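Local coordinates for protein chitosanase (Bacillus subtilis subsp. subtilis str. 168, PDB 7C6C) that hydrolyses internal beta-1,4 linkages between glucosamine units of partly acetylated chitosan, probably helping the secreting bacterium to resist fungi by degrading their cell walls, at residues A[28-33]-A[39-44]; A[157-162]-A[189-194]; A[8-13]-A[227-232]; A[73-78]-A[84-89]; A[129-134]-A[138-143]. One frame throughout, in Å; residues are numbered along the deposited sequence.

Contact 1: A[28-33]-A[39-44]; sequences GYVERL and YTCGRA
Val30 and Tyr39 meet on the packed face of this contact: CG1 of Val30 lies 3.6 Å from CD1 of Tyr39, in an off-centre CH-pi contact with the phenol, and also touches SG of Cys41. That branch reaches the ring because it stands anti to the backbone N of Val30 (chi1 180°). Helix 93-99 closes this face, Ala94 and Trp97 against Val30, Phe93 and Trp97 against Cys41. At the ring's edge, near its plane, runs the backbone N of Arg32, whose guanidinium forms salt bridges with Asp34 and Asp85. The backbones form a beta hairpin, strands 30-32 and 39-41 of the three-stranded antiparallel sheet that lies beside the catalytic residues of this family 46 glycosidase. Glu31 and Thr40 make its hydrogen-bonded pair, Glu31 N to Thr40 O at 2.9 Å and Thr40 N to Glu31 O at 2.8 Å, and Gly42 N adds a 2.7 Å bond to Tyr29 O. On the face of Glu31 and Thr40, the buried threonine is still packed, CG2 near CE2 of Tyr29 and OG1 3.7 Å from CD1 of Leu33. Leu33 also lies close to Asp35, the probable nucleophile, and Thr40 near Glu19, the predicted proton donor. The looser, wetter side is the exposed Glu31 carboxylate, whose OE1 takes Tyr29 OH at 2.5 Å, and a water that joins Leu33 N to Thr40 OG1.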
# COMPACT_ATOMS: atom_id res chain seq x y z
N GLY A 28 -8.67 -9.11 -7.74
CA GLY A 28 -9.65 -8.70 -8.72
C GLY A 28 -10.34 -7.40 -8.43
O GLY A 28 -11.16 -6.96 -9.24
N TYR A 29 -10.00 -6.75 -7.32
CA TYR A 29 -10.67 -5.53 -6.90
C TYR A 29 -10.44 -4.40 -7.90
O TYR A 29 -9.32 -4.15 -8.33
CB TYR A 29 -10.06 -5.13 -5.56
CG TYR A 29 -10.50 -3.80 -5.02
CD1 TYR A 29 -11.78 -3.63 -4.51
CD2 TYR A 29 -9.62 -2.73 -4.95
CE1 TYR A 29 -12.19 -2.42 -3.99
CE2 TYR A 29 -10.01 -1.51 -4.43
CZ TYR A 29 -11.30 -1.37 -3.94
OH TYR A 29 -11.70 -0.18 -3.40
N VAL A 30 -11.51 -3.69 -8.24
CA VAL A 30 -11.42 -2.43 -8.98
C VAL A 30 -12.52 -1.51 -8.48
O VAL A 30 -13.69 -1.91 -8.45
CB VAL A 30 -11.59 -2.59 -10.51
CG1 VAL A 30 -11.49 -1.23 -11.19
CG2 VAL A 30 -10.57 -3.54 -11.09
N GLU A 31 -12.16 -0.29 -8.11
CA GLU A 31 -13.14 0.69 -7.67
C GLU A 31 -12.63 2.10 -7.95
O GLU A 31 -11.45 2.39 -7.78
CB GLU A 31 -13.38 0.54 -6.17
CG GLU A 31 -14.63 1.24 -5.69
CD GLU A 31 -14.96 0.93 -4.23
OE1 GLU A 31 -14.17 0.24 -3.56
OE2 GLU A 31 -16.03 1.37 -3.77
N ARG A 32 -13.54 2.98 -8.37
CA ARG A 32 -13.29 4.41 -8.41
C ARG A 32 -13.55 4.97 -7.01
O ARG A 32 -14.67 4.87 -6.50
CB ARG A 32 -14.31 5.05 -9.35
CG ARG A 32 -13.79 5.68 -10.59
CD ARG A 32 -14.85 6.61 -11.21
NE ARG A 32 -14.72 7.99 -10.74
CZ ARG A 32 -13.80 8.85 -11.17
NH1 ARG A 32 -12.95 8.51 -12.13
NH2 ARG A 32 -13.72 10.06 -10.63
N LEU A 33 -12.53 5.56 -6.39
CA LEU A 33 -12.69 6.09 -5.04
C LEU A 33 -12.92 7.59 -5.01
O LEU A 33 -13.11 8.15 -3.93
CB LEU A 33 -11.48 5.72 -4.18
CG LEU A 33 -11.28 4.21 -4.04
CD1 LEU A 33 -10.04 3.91 -3.23
CD2 LEU A 33 -12.52 3.53 -3.44
N TYR A 39 -9.15 4.70 -11.34
CA TYR A 39 -9.51 3.42 -10.76
C TYR A 39 -8.39 2.94 -9.84
O TYR A 39 -7.21 3.04 -10.19
CB TYR A 39 -9.68 2.36 -11.86
CG TYR A 39 -11.01 2.31 -12.56
CD1 TYR A 39 -12.21 2.27 -11.87
CD2 TYR A 39 -11.05 2.25 -13.96
CE1 TYR A 39 -13.42 2.18 -12.53
CE2 TYR A 39 -12.25 2.16 -14.62
CZ TYR A 39 -13.43 2.14 -13.91
OH TYR A 39 -14.62 2.04 -14.60
N THR A 40 -8.79 2.37 -8.70
CA THR A 40 -7.90 1.70 -7.76
C THR A 40 -8.11 0.20 -7.91
O THR A 40 -9.25 -0.28 -7.85
CB THR A 40 -8.25 2.17 -6.34
OG1 THR A 40 -8.04 3.58 -6.27
CG2 THR A 40 -7.39 1.51 -5.30
N CYS A 41 -7.01 -0.55 -8.10
CA CYS A 41 -7.10 -1.90 -8.66
C CYS A 41 -6.20 -2.89 -7.94
O CYS A 41 -5.04 -2.60 -7.65
CB CYS A 41 -6.66 -1.88 -10.13
SG CYS A 41 -7.42 -0.61 -11.16
N GLY A 42 -6.72 -4.10 -7.74
CA GLY A 42 -5.86 -5.21 -7.35
C GLY A 42 -5.25 -5.11 -5.96
O GLY A 42 -5.67 -4.33 -5.10
N ARG A 43 -4.21 -5.93 -5.76
CA ARG A 43 -3.72 -6.19 -4.41
C ARG A 43 -3.16 -4.94 -3.75
O ARG A 43 -3.27 -4.79 -2.53
CB ARG A 43 -2.69 -7.32 -4.40
CG ARG A 43 -1.43 -7.08 -5.23
CD ARG A 43 -0.31 -8.04 -4.88
NE ARG A 43 0.17 -7.79 -3.53
CZ ARG A 43 0.94 -8.63 -2.84
NH1 ARG A 43 1.34 -9.77 -3.39
NH2 ARG A 43 1.32 -8.33 -1.61
N ALA A 44 -2.52 -4.07 -4.51
CA ALA A 44 -1.86 -2.90 -3.96
C ALA A 44 -2.67 -1.63 -4.13
O ALA A 44 -2.16 -0.54 -3.84
CB ALA A 44 -0.48 -2.72 -4.59
O HOH W 1 -9.68 5.60 -7.07

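Contact 2: A[157-162]-A[189-194]; sequences YALIKR and YDDLMN
Leu159 and Asp191 mark the nearest backbone approach of two helices, 156-167 and 177-193, their CA atoms 8.1 Å apart. This is helix-to-helix packing within the largely helical, lysozyme-related fold of family 46, away from the catalytic residues. Asp191 is buried and serves both partners. Its CB takes CD2 of Leu159 at 3.7 Å, an apolar methyl lying against the root of the acid. A chi1 of -171°, which sets CG beside the carbonyl carbon of Asp191, brings that CG against the same methyl. His147 of helix 134-147 touches both residues, and Trp204 also packs on Asp191. Arg162 comes to the carboxylate through a chain bent at chi2 and chi3, but its stronger polar partner is the carbonyl of Pro153, held by NH1. The salt bridge to Asp191 is weak: NH2 stands 3.4 Å from OD1, with an N-H...O angle of only 126° and the oxygen near the guanidinium plane, at its edge.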
# COMPACT_ATOMS: atom_id res chain seq x y z
N TYR A 157 8.63 8.55 1.86
CA TYR A 157 9.88 9.11 2.37
C TYR A 157 9.67 10.45 3.06
O TYR A 157 10.40 10.78 4.00
CB TYR A 157 10.94 9.18 1.27
CG TYR A 157 12.33 9.52 1.76
CD1 TYR A 157 12.88 8.86 2.85
CD2 TYR A 157 13.09 10.50 1.14
CE1 TYR A 157 14.15 9.17 3.31
CE2 TYR A 157 14.36 10.82 1.59
CZ TYR A 157 14.88 10.15 2.67
OH TYR A 157 16.14 10.46 3.13
N ALA A 158 8.67 11.23 2.63
CA ALA A 158 8.34 12.46 3.36
C ALA A 158 7.94 12.14 4.79
O ALA A 158 8.32 12.85 5.73
CB ALA A 158 7.22 13.22 2.65
N LEU A 159 7.17 11.07 4.99
CA LEU A 159 6.78 10.68 6.34
C LEU A 159 7.99 10.21 7.15
O LEU A 159 8.10 10.54 8.34
CB LEU A 159 5.72 9.58 6.29
CG LEU A 159 4.41 9.95 5.60
CD1 LEU A 159 3.41 8.82 5.75
CD2 LEU A 159 3.83 11.25 6.14
N ILE A 160 8.89 9.45 6.53
CA ILE A 160 10.11 9.02 7.23
C ILE A 160 10.91 10.23 7.68
O ILE A 160 11.35 10.32 8.84
CB ILE A 160 10.95 8.09 6.34
CG1 ILE A 160 10.27 6.73 6.17
CG2 ILE A 160 12.36 7.92 6.91
CD1 ILE A 160 10.95 5.84 5.16
N LYS A 161 11.12 11.20 6.78
CA LYS A 161 11.93 12.36 7.12
C LYS A 161 11.27 13.20 8.21
O LYS A 161 11.95 13.69 9.12
CB LYS A 161 12.21 13.20 5.87
CG LYS A 161 13.22 12.56 4.92
CD LYS A 161 13.56 13.48 3.76
CE LYS A 161 12.35 13.71 2.86
NZ LYS A 161 12.72 14.56 1.69
N ARG A 162 9.95 13.37 8.14
CA ARG A 162 9.27 14.14 9.18
C ARG A 162 9.36 13.44 10.53
O ARG A 162 9.51 14.10 11.57
CB ARG A 162 7.81 14.41 8.79
CG ARG A 162 7.70 15.39 7.65
CD ARG A 162 6.48 16.27 7.76
NE ARG A 162 5.24 15.55 7.51
CZ ARG A 162 4.71 15.36 6.31
NH1 ARG A 162 5.32 15.83 5.23
NH2 ARG A 162 3.58 14.69 6.19
N TYR A 189 -0.70 9.33 10.93
CA TYR A 189 -2.06 9.73 11.28
C TYR A 189 -2.33 11.17 10.87
O TYR A 189 -3.36 11.48 10.26
CB TYR A 189 -2.28 9.56 12.78
CG TYR A 189 -3.65 10.02 13.24
CD1 TYR A 189 -4.73 9.15 13.23
CD2 TYR A 189 -3.86 11.32 13.67
CE1 TYR A 189 -5.98 9.56 13.64
CE2 TYR A 189 -5.12 11.74 14.08
CZ TYR A 189 -6.17 10.85 14.06
OH TYR A 189 -7.42 11.26 14.47
N ASP A 190 -1.41 12.07 11.21
CA ASP A 190 -1.59 13.48 10.88
C ASP A 190 -1.67 13.67 9.37
O ASP A 190 -2.46 14.49 8.88
CB ASP A 190 -0.44 14.31 11.45
CG ASP A 190 -0.50 14.42 12.96
OD1 ASP A 190 -1.57 14.17 13.55
OD2 ASP A 190 0.54 14.77 13.56
N ASP A 191 -0.88 12.92 8.61
CA ASP A 191 -0.90 13.06 7.16
C ASP A 191 -2.20 12.54 6.57
O ASP A 191 -2.73 13.13 5.62
CB ASP A 191 0.30 12.35 6.55
CG ASP A 191 0.43 12.64 5.08
OD1 ASP A 191 0.65 13.83 4.77
OD2 ASP A 191 0.31 11.72 4.25
N LEU A 192 -2.73 11.45 7.12
CA LEU A 192 -4.00 10.91 6.62
C LEU A 192 -5.16 11.84 6.93
O LEU A 192 -6.11 11.93 6.15
CB LEU A 192 -4.25 9.52 7.22
CG LEU A 192 -3.31 8.42 6.75
CD1 LEU A 192 -3.54 7.16 7.57
CD2 LEU A 192 -3.48 8.15 5.26
N MET A 193 -5.09 12.55 8.06
CA MET A 193 -6.16 13.46 8.45
C MET A 193 -6.13 14.76 7.66
O MET A 193 -7.18 15.34 7.40
CB MET A 193 -6.08 13.74 9.95
CG MET A 193 -6.47 12.52 10.77
SD MET A 193 -8.19 12.03 10.60
CE MET A 193 -8.99 13.24 11.65
N ASN A 194 -4.95 15.24 7.28
CA ASN A 194 -4.82 16.52 6.58
C ASN A 194 -3.71 16.42 5.55
O ASN A 194 -2.66 17.05 5.67
CB ASN A 194 -4.58 17.66 7.58
CG ASN A 194 -5.80 17.94 8.43
OD1 ASN A 194 -6.81 18.44 7.93
ND2 ASN A 194 -5.72 17.63 9.71

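Contact 3: A[8-13]-A[227-232]; sequences KRRAEQ and GPIHVR
Gly227 lies over one face of the Arg10 guanidinium, where helix 5-20 near the N-terminus packs against the C-terminal two-stranded antiparallel sheet, strands 229-233 and 237-241. Its backbone N sits above the centre of the flat group, 3.3 Å from CZ of Arg10. No hydrogen bond joins them, since both sides are donors, and Gly227 CA comes within 3.6 Å of NE of Arg10. The arginine chain, extended from CG to NE (chi2 -177°, chi3 -179°), places the guanidinium beside this glycine. Its polar grip comes from the chain's end and from the loop: NE forms a salt bridge with the terminal carboxylate of Lys242, and NH1 bonds the carbonyl of Leu225. After the cis peptide that precedes Pro228, the chain enters the strand at Ile229, whose backbone pairs with Ile241 of the partner strand and whose side chain gives an apolar touch on the aliphatic part of Arg10. Farther on, Val231 meets later turns of the helix, packing on Leu14 and Ile17. Arg232 belongs to the pocket where a (2S)-2-hydroxybutanedioic acid molecule is bound, leaving CD1 of Ile229, 4.0 Å from CD of Arg10, as the last atom along the strand to touch helical segment 8-13.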
# COMPACT_ATOMS: atom_id res chain seq x y z
N LYS A 8 6.01 -11.56 6.35
CA LYS A 8 5.56 -10.87 5.14
C LYS A 8 4.10 -11.17 4.87
O LYS A 8 3.33 -10.27 4.50
CB LYS A 8 6.44 -11.28 3.95
CG LYS A 8 6.25 -10.43 2.71
CD LYS A 8 7.31 -10.75 1.66
CE LYS A 8 7.14 -9.92 0.39
NZ LYS A 8 6.04 -10.41 -0.48
N ARG A 9 3.69 -12.43 5.02
CA ARG A 9 2.29 -12.78 4.86
C ARG A 9 1.42 -12.00 5.83
O ARG A 9 0.38 -11.46 5.45
CB ARG A 9 2.08 -14.29 5.04
CG ARG A 9 0.61 -14.68 4.92
CD ARG A 9 0.31 -16.14 5.26
NE ARG A 9 1.00 -16.60 6.46
CZ ARG A 9 0.63 -16.35 7.71
NH1 ARG A 9 -0.45 -15.61 7.97
NH2 ARG A 9 1.36 -16.85 8.71
N ARG A 10 1.82 -11.95 7.10
CA ARG A 10 1.03 -11.22 8.10
C ARG A 10 0.92 -9.75 7.74
O ARG A 10 -0.16 -9.15 7.86
CB ARG A 10 1.64 -11.42 9.49
CG ARG A 10 1.56 -12.86 9.96
CD ARG A 10 2.08 -13.07 11.36
NE ARG A 10 1.97 -14.49 11.69
CZ ARG A 10 2.98 -15.28 12.03
NH1 ARG A 10 4.21 -14.78 12.17
NH2 ARG A 10 2.76 -16.56 12.25
N ALA A 11 2.04 -9.14 7.32
CA ALA A 11 2.01 -7.74 6.90
C ALA A 11 1.02 -7.54 5.76
O ALA A 11 0.27 -6.55 5.74
CB ALA A 11 3.41 -7.31 6.47
N GLU A 12 1.02 -8.46 4.80
CA GLU A 12 0.13 -8.34 3.65
C GLU A 12 -1.33 -8.56 4.03
O GLU A 12 -2.23 -7.92 3.46
CB GLU A 12 0.59 -9.29 2.54
CG GLU A 12 1.92 -8.85 1.97
CD GLU A 12 2.58 -9.85 1.04
OE1 GLU A 12 2.24 -11.05 1.09
OE2 GLU A 12 3.46 -9.43 0.25
N GLN A 13 -1.60 -9.46 4.98
CA GLN A 13 -2.97 -9.66 5.42
C GLN A 13 -3.49 -8.47 6.21
O GLN A 13 -4.68 -8.14 6.13
CB GLN A 13 -3.10 -10.98 6.17
CG GLN A 13 -2.88 -12.16 5.25
CD GLN A 13 -3.13 -13.49 5.91
OE1 GLN A 13 -3.55 -13.55 7.07
NE2 GLN A 13 -2.87 -14.57 5.18
N GLY A 227 2.43 -14.82 15.23
CA GLY A 227 1.03 -15.13 15.12
C GLY A 227 0.58 -16.16 16.13
O GLY A 227 1.39 -16.83 16.77
N PRO A 228 -0.75 -16.31 16.30
CA PRO A 228 -1.79 -15.55 15.60
C PRO A 228 -1.87 -14.12 16.09
O PRO A 228 -1.54 -13.83 17.25
CB PRO A 228 -3.07 -16.30 15.97
CG PRO A 228 -2.77 -16.90 17.31
CD PRO A 228 -1.32 -17.30 17.23
N ILE A 229 -2.34 -13.24 15.21
CA ILE A 229 -2.64 -11.85 15.52
C ILE A 229 -4.15 -11.69 15.46
O ILE A 229 -4.79 -12.14 14.50
CB ILE A 229 -1.97 -10.89 14.52
CG1 ILE A 229 -0.45 -10.93 14.69
CG2 ILE A 229 -2.53 -9.48 14.67
CD1 ILE A 229 0.30 -10.24 13.57
N HIS A 230 -4.73 -11.05 16.46
CA HIS A 230 -6.14 -10.68 16.42
C HIS A 230 -6.27 -9.19 16.21
O HIS A 230 -5.70 -8.40 16.96
CB HIS A 230 -6.88 -11.13 17.68
CG HIS A 230 -6.91 -12.62 17.82
ND1 HIS A 230 -5.99 -13.31 18.57
CD2 HIS A 230 -7.71 -13.54 17.25
CE1 HIS A 230 -6.25 -14.61 18.49
NE2 HIS A 230 -7.29 -14.77 17.69
N VAL A 231 -7.01 -8.82 15.18
CA VAL A 231 -7.35 -7.44 14.90
C VAL A 231 -8.75 -7.20 15.42
O VAL A 231 -9.67 -7.97 15.12
CB VAL A 231 -7.27 -7.17 13.38
CG1 VAL A 231 -7.82 -5.79 13.06
CG2 VAL A 231 -5.83 -7.32 12.91
N ARG A 232 -8.93 -6.14 16.21
CA ARG A 232 -10.25 -5.76 16.71
C ARG A 232 -10.40 -4.27 16.47
O ARG A 232 -9.81 -3.44 17.17
CB ARG A 232 -10.45 -6.14 18.18
CG ARG A 232 -10.67 -7.65 18.35
CD ARG A 232 -11.15 -8.08 19.77
NE ARG A 232 -10.84 -9.50 19.99
CZ ARG A 232 -9.60 -9.92 20.26
NH1 ARG A 232 -8.64 -9.03 20.44
NH2 ARG A 232 -9.33 -11.21 20.35

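Contact 4: A[73-78]-A[84-89]; sequences LPELRR and SDDTSN
The loop between helices 73-82 and 93-99 folds back on the first turns of helix 73-82, bringing Asn89 against Glu75 in a surface contact bridged largely by water. The loop is shaped by two small motifs: an ST turn, in which OG of Ser84 accepts from the backbone N of Asp86, and an Asx turn, in which OD1 of Asp86 accepts from the backbone N of Ser88. The hydroxyl of Ser88 adds a second bond to that OD1, at 2.6 Å on its syn lone pair. Across the contact, CB of Asn89 lies 3.4 Å from OE2 of Glu75, the two side chains crossing at about a right angle with carboxylate and amide planes 78° apart. Glu75 bends at chi2 (67°), and its two oxygens serve different neighbours. OE1 is gripped side-on by Arg78 of the same helix, NE at 3.2 Å and NH2 at 2.7 Å, with OE1 in the guanidinium plane. OE2 faces the loop, 4.2 Å from OD2 of Asp86; this pairing of like charges is probably eased by Arg78 and by the waters between. One water donates to OE2 of Glu75 and accepts from the backbone N of Asn89, with a weak bond to the carbonyl of Asp86. The other donates to both carboxylates, 2.7 Å from OE2 of Glu75 and 2.7 Å from OD2 of Asp86.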
# COMPACT_ATOMS: atom_id res chain seq x y z
N LEU A 73 -4.00 -0.42 -23.03
CA LEU A 73 -2.69 0.21 -22.84
C LEU A 73 -2.62 1.64 -23.34
O LEU A 73 -2.05 2.49 -22.63
CB LEU A 73 -1.58 -0.66 -23.43
CG LEU A 73 -1.19 -1.88 -22.59
CD1 LEU A 73 -0.29 -2.81 -23.37
CD2 LEU A 73 -0.50 -1.44 -21.30
N PRO A 74 -3.12 2.00 -24.53
CA PRO A 74 -2.99 3.40 -24.96
C PRO A 74 -3.65 4.38 -24.00
O PRO A 74 -3.07 5.42 -23.67
CB PRO A 74 -3.61 3.40 -26.36
CG PRO A 74 -3.40 1.99 -26.86
CD PRO A 74 -3.60 1.14 -25.63
N GLU A 75 -4.86 4.05 -23.52
CA GLU A 75 -5.52 4.94 -22.58
C GLU A 75 -4.81 4.93 -21.22
O GLU A 75 -4.62 5.99 -20.61
CB GLU A 75 -6.99 4.58 -22.43
CG GLU A 75 -7.75 5.44 -21.43
CD GLU A 75 -7.90 6.90 -21.85
OE1 GLU A 75 -7.59 7.27 -23.00
OE2 GLU A 75 -8.37 7.70 -21.01
N LEU A 76 -4.42 3.75 -20.72
CA LEU A 76 -3.69 3.71 -19.46
C LEU A 76 -2.41 4.53 -19.55
O LEU A 76 -2.03 5.20 -18.58
CB LEU A 76 -3.37 2.27 -19.08
CG LEU A 76 -4.58 1.41 -18.72
CD1 LEU A 76 -4.17 -0.06 -18.68
CD2 LEU A 76 -5.21 1.84 -17.38
N ARG A 77 -1.74 4.49 -20.70
CA ARG A 77 -0.52 5.26 -20.88
C ARG A 77 -0.81 6.76 -20.84
O ARG A 77 -0.10 7.53 -20.18
CB ARG A 77 0.15 4.86 -22.19
CG ARG A 77 1.58 5.35 -22.31
CD ARG A 77 2.15 5.11 -23.71
NE ARG A 77 1.92 3.75 -24.19
CZ ARG A 77 2.63 2.69 -23.80
NH1 ARG A 77 3.64 2.84 -22.95
NH2 ARG A 77 2.33 1.48 -24.27
N ARG A 78 -1.86 7.19 -21.54
CA ARG A 78 -2.23 8.60 -21.52
C ARG A 78 -2.64 9.06 -20.12
O ARG A 78 -2.31 10.17 -19.70
CB ARG A 78 -3.38 8.84 -22.49
CG ARG A 78 -3.92 10.25 -22.47
CD ARG A 78 -4.69 10.59 -23.73
NE ARG A 78 -5.86 9.75 -23.91
CZ ARG A 78 -6.81 9.99 -24.81
NH1 ARG A 78 -6.71 11.06 -25.60
NH2 ARG A 78 -7.85 9.18 -24.93
N SER A 84 -4.12 11.59 -14.68
CA SER A 84 -5.53 11.90 -14.86
C SER A 84 -6.44 10.93 -14.10
O SER A 84 -6.19 9.73 -14.05
CB SER A 84 -5.86 11.82 -16.35
OG SER A 84 -7.25 11.93 -16.55
N ASP A 85 -7.52 11.49 -13.55
CA ASP A 85 -8.58 10.77 -12.85
C ASP A 85 -9.65 10.24 -13.80
O ASP A 85 -10.60 9.58 -13.36
CB ASP A 85 -9.20 11.74 -11.83
CG ASP A 85 -10.27 11.11 -10.96
OD1 ASP A 85 -9.99 10.15 -10.22
OD2 ASP A 85 -11.41 11.65 -10.96
N ASP A 86 -9.53 10.50 -15.10
CA ASP A 86 -10.54 10.10 -16.08
C ASP A 86 -10.68 8.59 -16.14
O ASP A 86 -9.69 7.87 -16.35
CB ASP A 86 -10.10 10.63 -17.44
CG ASP A 86 -11.16 10.53 -18.52
OD1 ASP A 86 -12.32 10.15 -18.25
OD2 ASP A 86 -10.81 10.88 -19.67
N THR A 87 -11.91 8.10 -15.99
CA THR A 87 -12.21 6.69 -16.25
C THR A 87 -13.24 6.53 -17.36
O THR A 87 -13.68 5.41 -17.63
CB THR A 87 -12.60 5.94 -14.97
OG1 THR A 87 -13.69 6.60 -14.32
CG2 THR A 87 -11.43 5.88 -14.00
N SER A 88 -13.58 7.62 -18.04
CA SER A 88 -14.64 7.55 -19.05
C SER A 88 -14.19 6.85 -20.33
O SER A 88 -15.05 6.49 -21.14
CB SER A 88 -15.14 8.96 -19.36
OG SER A 88 -14.17 9.72 -20.07
N ASN A 89 -12.89 6.67 -20.55
CA ASN A 89 -12.39 5.97 -21.72
C ASN A 89 -11.83 4.60 -21.37
O ASN A 89 -10.94 4.09 -22.06
CB ASN A 89 -11.32 6.78 -22.46
CG ASN A 89 -11.85 8.04 -23.08
OD1 ASN A 89 -12.86 8.02 -23.77
ND2 ASN A 89 -11.14 9.14 -22.88
O HOH W 2 -10.34 7.08 -19.14
O HOH W 3 -8.42 10.36 -20.90

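Contact 5: A[129-134]-A[138-143]; sequences AGLKTA and AVMYDT
Leu131 lays its CD1 methyl across the Met140 side chain, closest to CG at 3.5 Å, with SD a little farther off at 4.0 Å. Both residues are buried. Met140 bends at chi2 (-55°) and again at chi3, which keeps SD as well as CG near the leucine. Trp180 of helix 177-193 and Pro171 close on Leu131 as well, while Phe184 and Phe156 pack on Met140. The loop that carries Leu131 links helix 104-128 to helix 134-147. It leaves the first through a Schellman motif, with Gly130 at positive phi, and enters the second at Thr133, the N-cap residue, whose OG1 caps the backbone N of Ala136 and is bonded to Glu177 too. Ala134 opens the new helix: its carbonyl O accepts from Ala138 N at 2.8 Å with an N-H...O angle of 156°, and CB of Ala138 also rests 3.4 Å from that O. Inside the helix, Thr143 OG1 bonds the carbonyl O of Val139 at 2.7 Å, approaching from the face of the carbonyl plane opposite Thr143 N. The chemistry implies a division of labour: the Thr133 cap and the Ala134 to Ala138 bond probably help to set where the helix begins, whereas the incoming loop is held against the helix flank by apolar contact between a leucine and a methionine.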
# COMPACT_ATOMS: atom_id res chain seq x y z
N ALA A 129 16.94 3.47 7.34
CA ALA A 129 16.57 4.02 8.64
C ALA A 129 17.03 3.15 9.80
O ALA A 129 16.80 3.51 10.96
CB ALA A 129 15.06 4.23 8.71
N GLY A 130 17.67 2.01 9.53
CA GLY A 130 18.13 1.14 10.59
C GLY A 130 17.03 0.38 11.30
O GLY A 130 17.22 -0.03 12.45
N LEU A 131 15.89 0.17 10.66
CA LEU A 131 14.80 -0.55 11.30
C LEU A 131 15.18 -2.03 11.42
O LEU A 131 15.66 -2.64 10.47
CB LEU A 131 13.51 -0.40 10.49
CG LEU A 131 13.10 1.05 10.22
CD1 LEU A 131 11.73 1.11 9.58
CD2 LEU A 131 13.12 1.87 11.50
N LYS A 132 14.98 -2.58 12.62
CA LYS A 132 15.27 -3.99 12.85
C LYS A 132 14.04 -4.85 13.10
O LYS A 132 14.12 -6.07 12.95
CB LYS A 132 16.23 -4.16 14.03
CG LYS A 132 17.61 -3.57 13.79
CD LYS A 132 18.52 -3.79 15.00
CE LYS A 132 19.95 -3.35 14.71
NZ LYS A 132 20.81 -3.48 15.92
N THR A 133 12.91 -4.25 13.48
CA THR A 133 11.76 -5.06 13.88
C THR A 133 10.87 -5.36 12.68
O THR A 133 10.71 -4.55 11.77
CB THR A 133 10.93 -4.40 14.98
OG1 THR A 133 10.26 -3.24 14.47
CG2 THR A 133 11.77 -4.05 16.21
N ALA A 134 10.27 -6.55 12.72
CA ALA A 134 9.32 -6.92 11.68
C ALA A 134 8.12 -5.98 11.67
O ALA A 134 7.62 -5.63 10.60
CB ALA A 134 8.88 -8.37 11.86
N ALA A 138 6.80 -3.88 8.56
CA ALA A 138 5.43 -4.05 8.09
C ALA A 138 4.70 -2.71 7.99
O ALA A 138 3.93 -2.48 7.06
CB ALA A 138 4.68 -5.01 9.00
N VAL A 139 4.93 -1.83 8.96
CA VAL A 139 4.35 -0.50 8.89
C VAL A 139 4.87 0.25 7.66
O VAL A 139 4.10 0.91 6.95
CB VAL A 139 4.59 0.29 10.19
CG1 VAL A 139 4.11 1.73 10.04
CG2 VAL A 139 3.91 -0.39 11.37
N MET A 140 6.18 0.16 7.39
CA MET A 140 6.72 0.82 6.20
C MET A 140 6.09 0.27 4.93
O MET A 140 5.75 1.04 4.02
CB MET A 140 8.24 0.66 6.13
CG MET A 140 9.03 1.24 7.29
SD MET A 140 8.74 2.99 7.64
CE MET A 140 7.80 2.85 9.16
N TYR A 141 5.92 -1.05 4.86
CA TYR A 141 5.34 -1.69 3.69
C TYR A 141 3.91 -1.20 3.45
O TYR A 141 3.55 -0.80 2.34
CB TYR A 141 5.38 -3.20 3.94
CG TYR A 141 5.03 -4.16 2.81
CD1 TYR A 141 4.86 -3.74 1.50
CD2 TYR A 141 4.88 -5.51 3.09
CE1 TYR A 141 4.54 -4.65 0.50
CE2 TYR A 141 4.57 -6.42 2.11
CZ TYR A 141 4.40 -5.99 0.81
OH TYR A 141 4.11 -6.89 -0.18
N ASP A 142 3.09 -1.19 4.51
CA ASP A 142 1.73 -0.68 4.37
C ASP A 142 1.73 0.79 3.97
O ASP A 142 0.90 1.23 3.16
CB ASP A 142 0.96 -0.86 5.67
CG ASP A 142 -0.49 -0.46 5.53
OD1 ASP A 142 -1.22 -1.16 4.81
OD2 ASP A 142 -0.88 0.58 6.11
N THR A 143 2.66 1.57 4.53
CA THR A 143 2.69 3.00 4.26
C THR A 143 2.98 3.28 2.79
O THR A 143 2.31 4.11 2.17
CB THR A 143 3.74 3.68 5.15
OG1 THR A 143 3.40 3.49 6.53
CG2 THR A 143 3.80 5.18 4.87

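Contacts 2 and 5 are buried, contacts 1 and 3 partly buried, and contact 4 lies on the surface. The two buried ones are neighbours: helices 134-147 and 156-167 follow each other in the chain, and Leu159 packs on Thr143. Contact 5 is chiefly apolar with helical bonds, whereas contact 2 adds a weak salt bridge. Contact 3 uses helix 5-20, which also packs on helix 134-147 through Ala11 and Ala138, and its across-segment contact is packing on a guanidinium face. Contact 1 is held by strand bonds; its Arg32 reaches Asp85 of contact 4 and its Arg43 reaches Glu12 of contact 3. Two waters bridge contact 4 and one bridges contact 1.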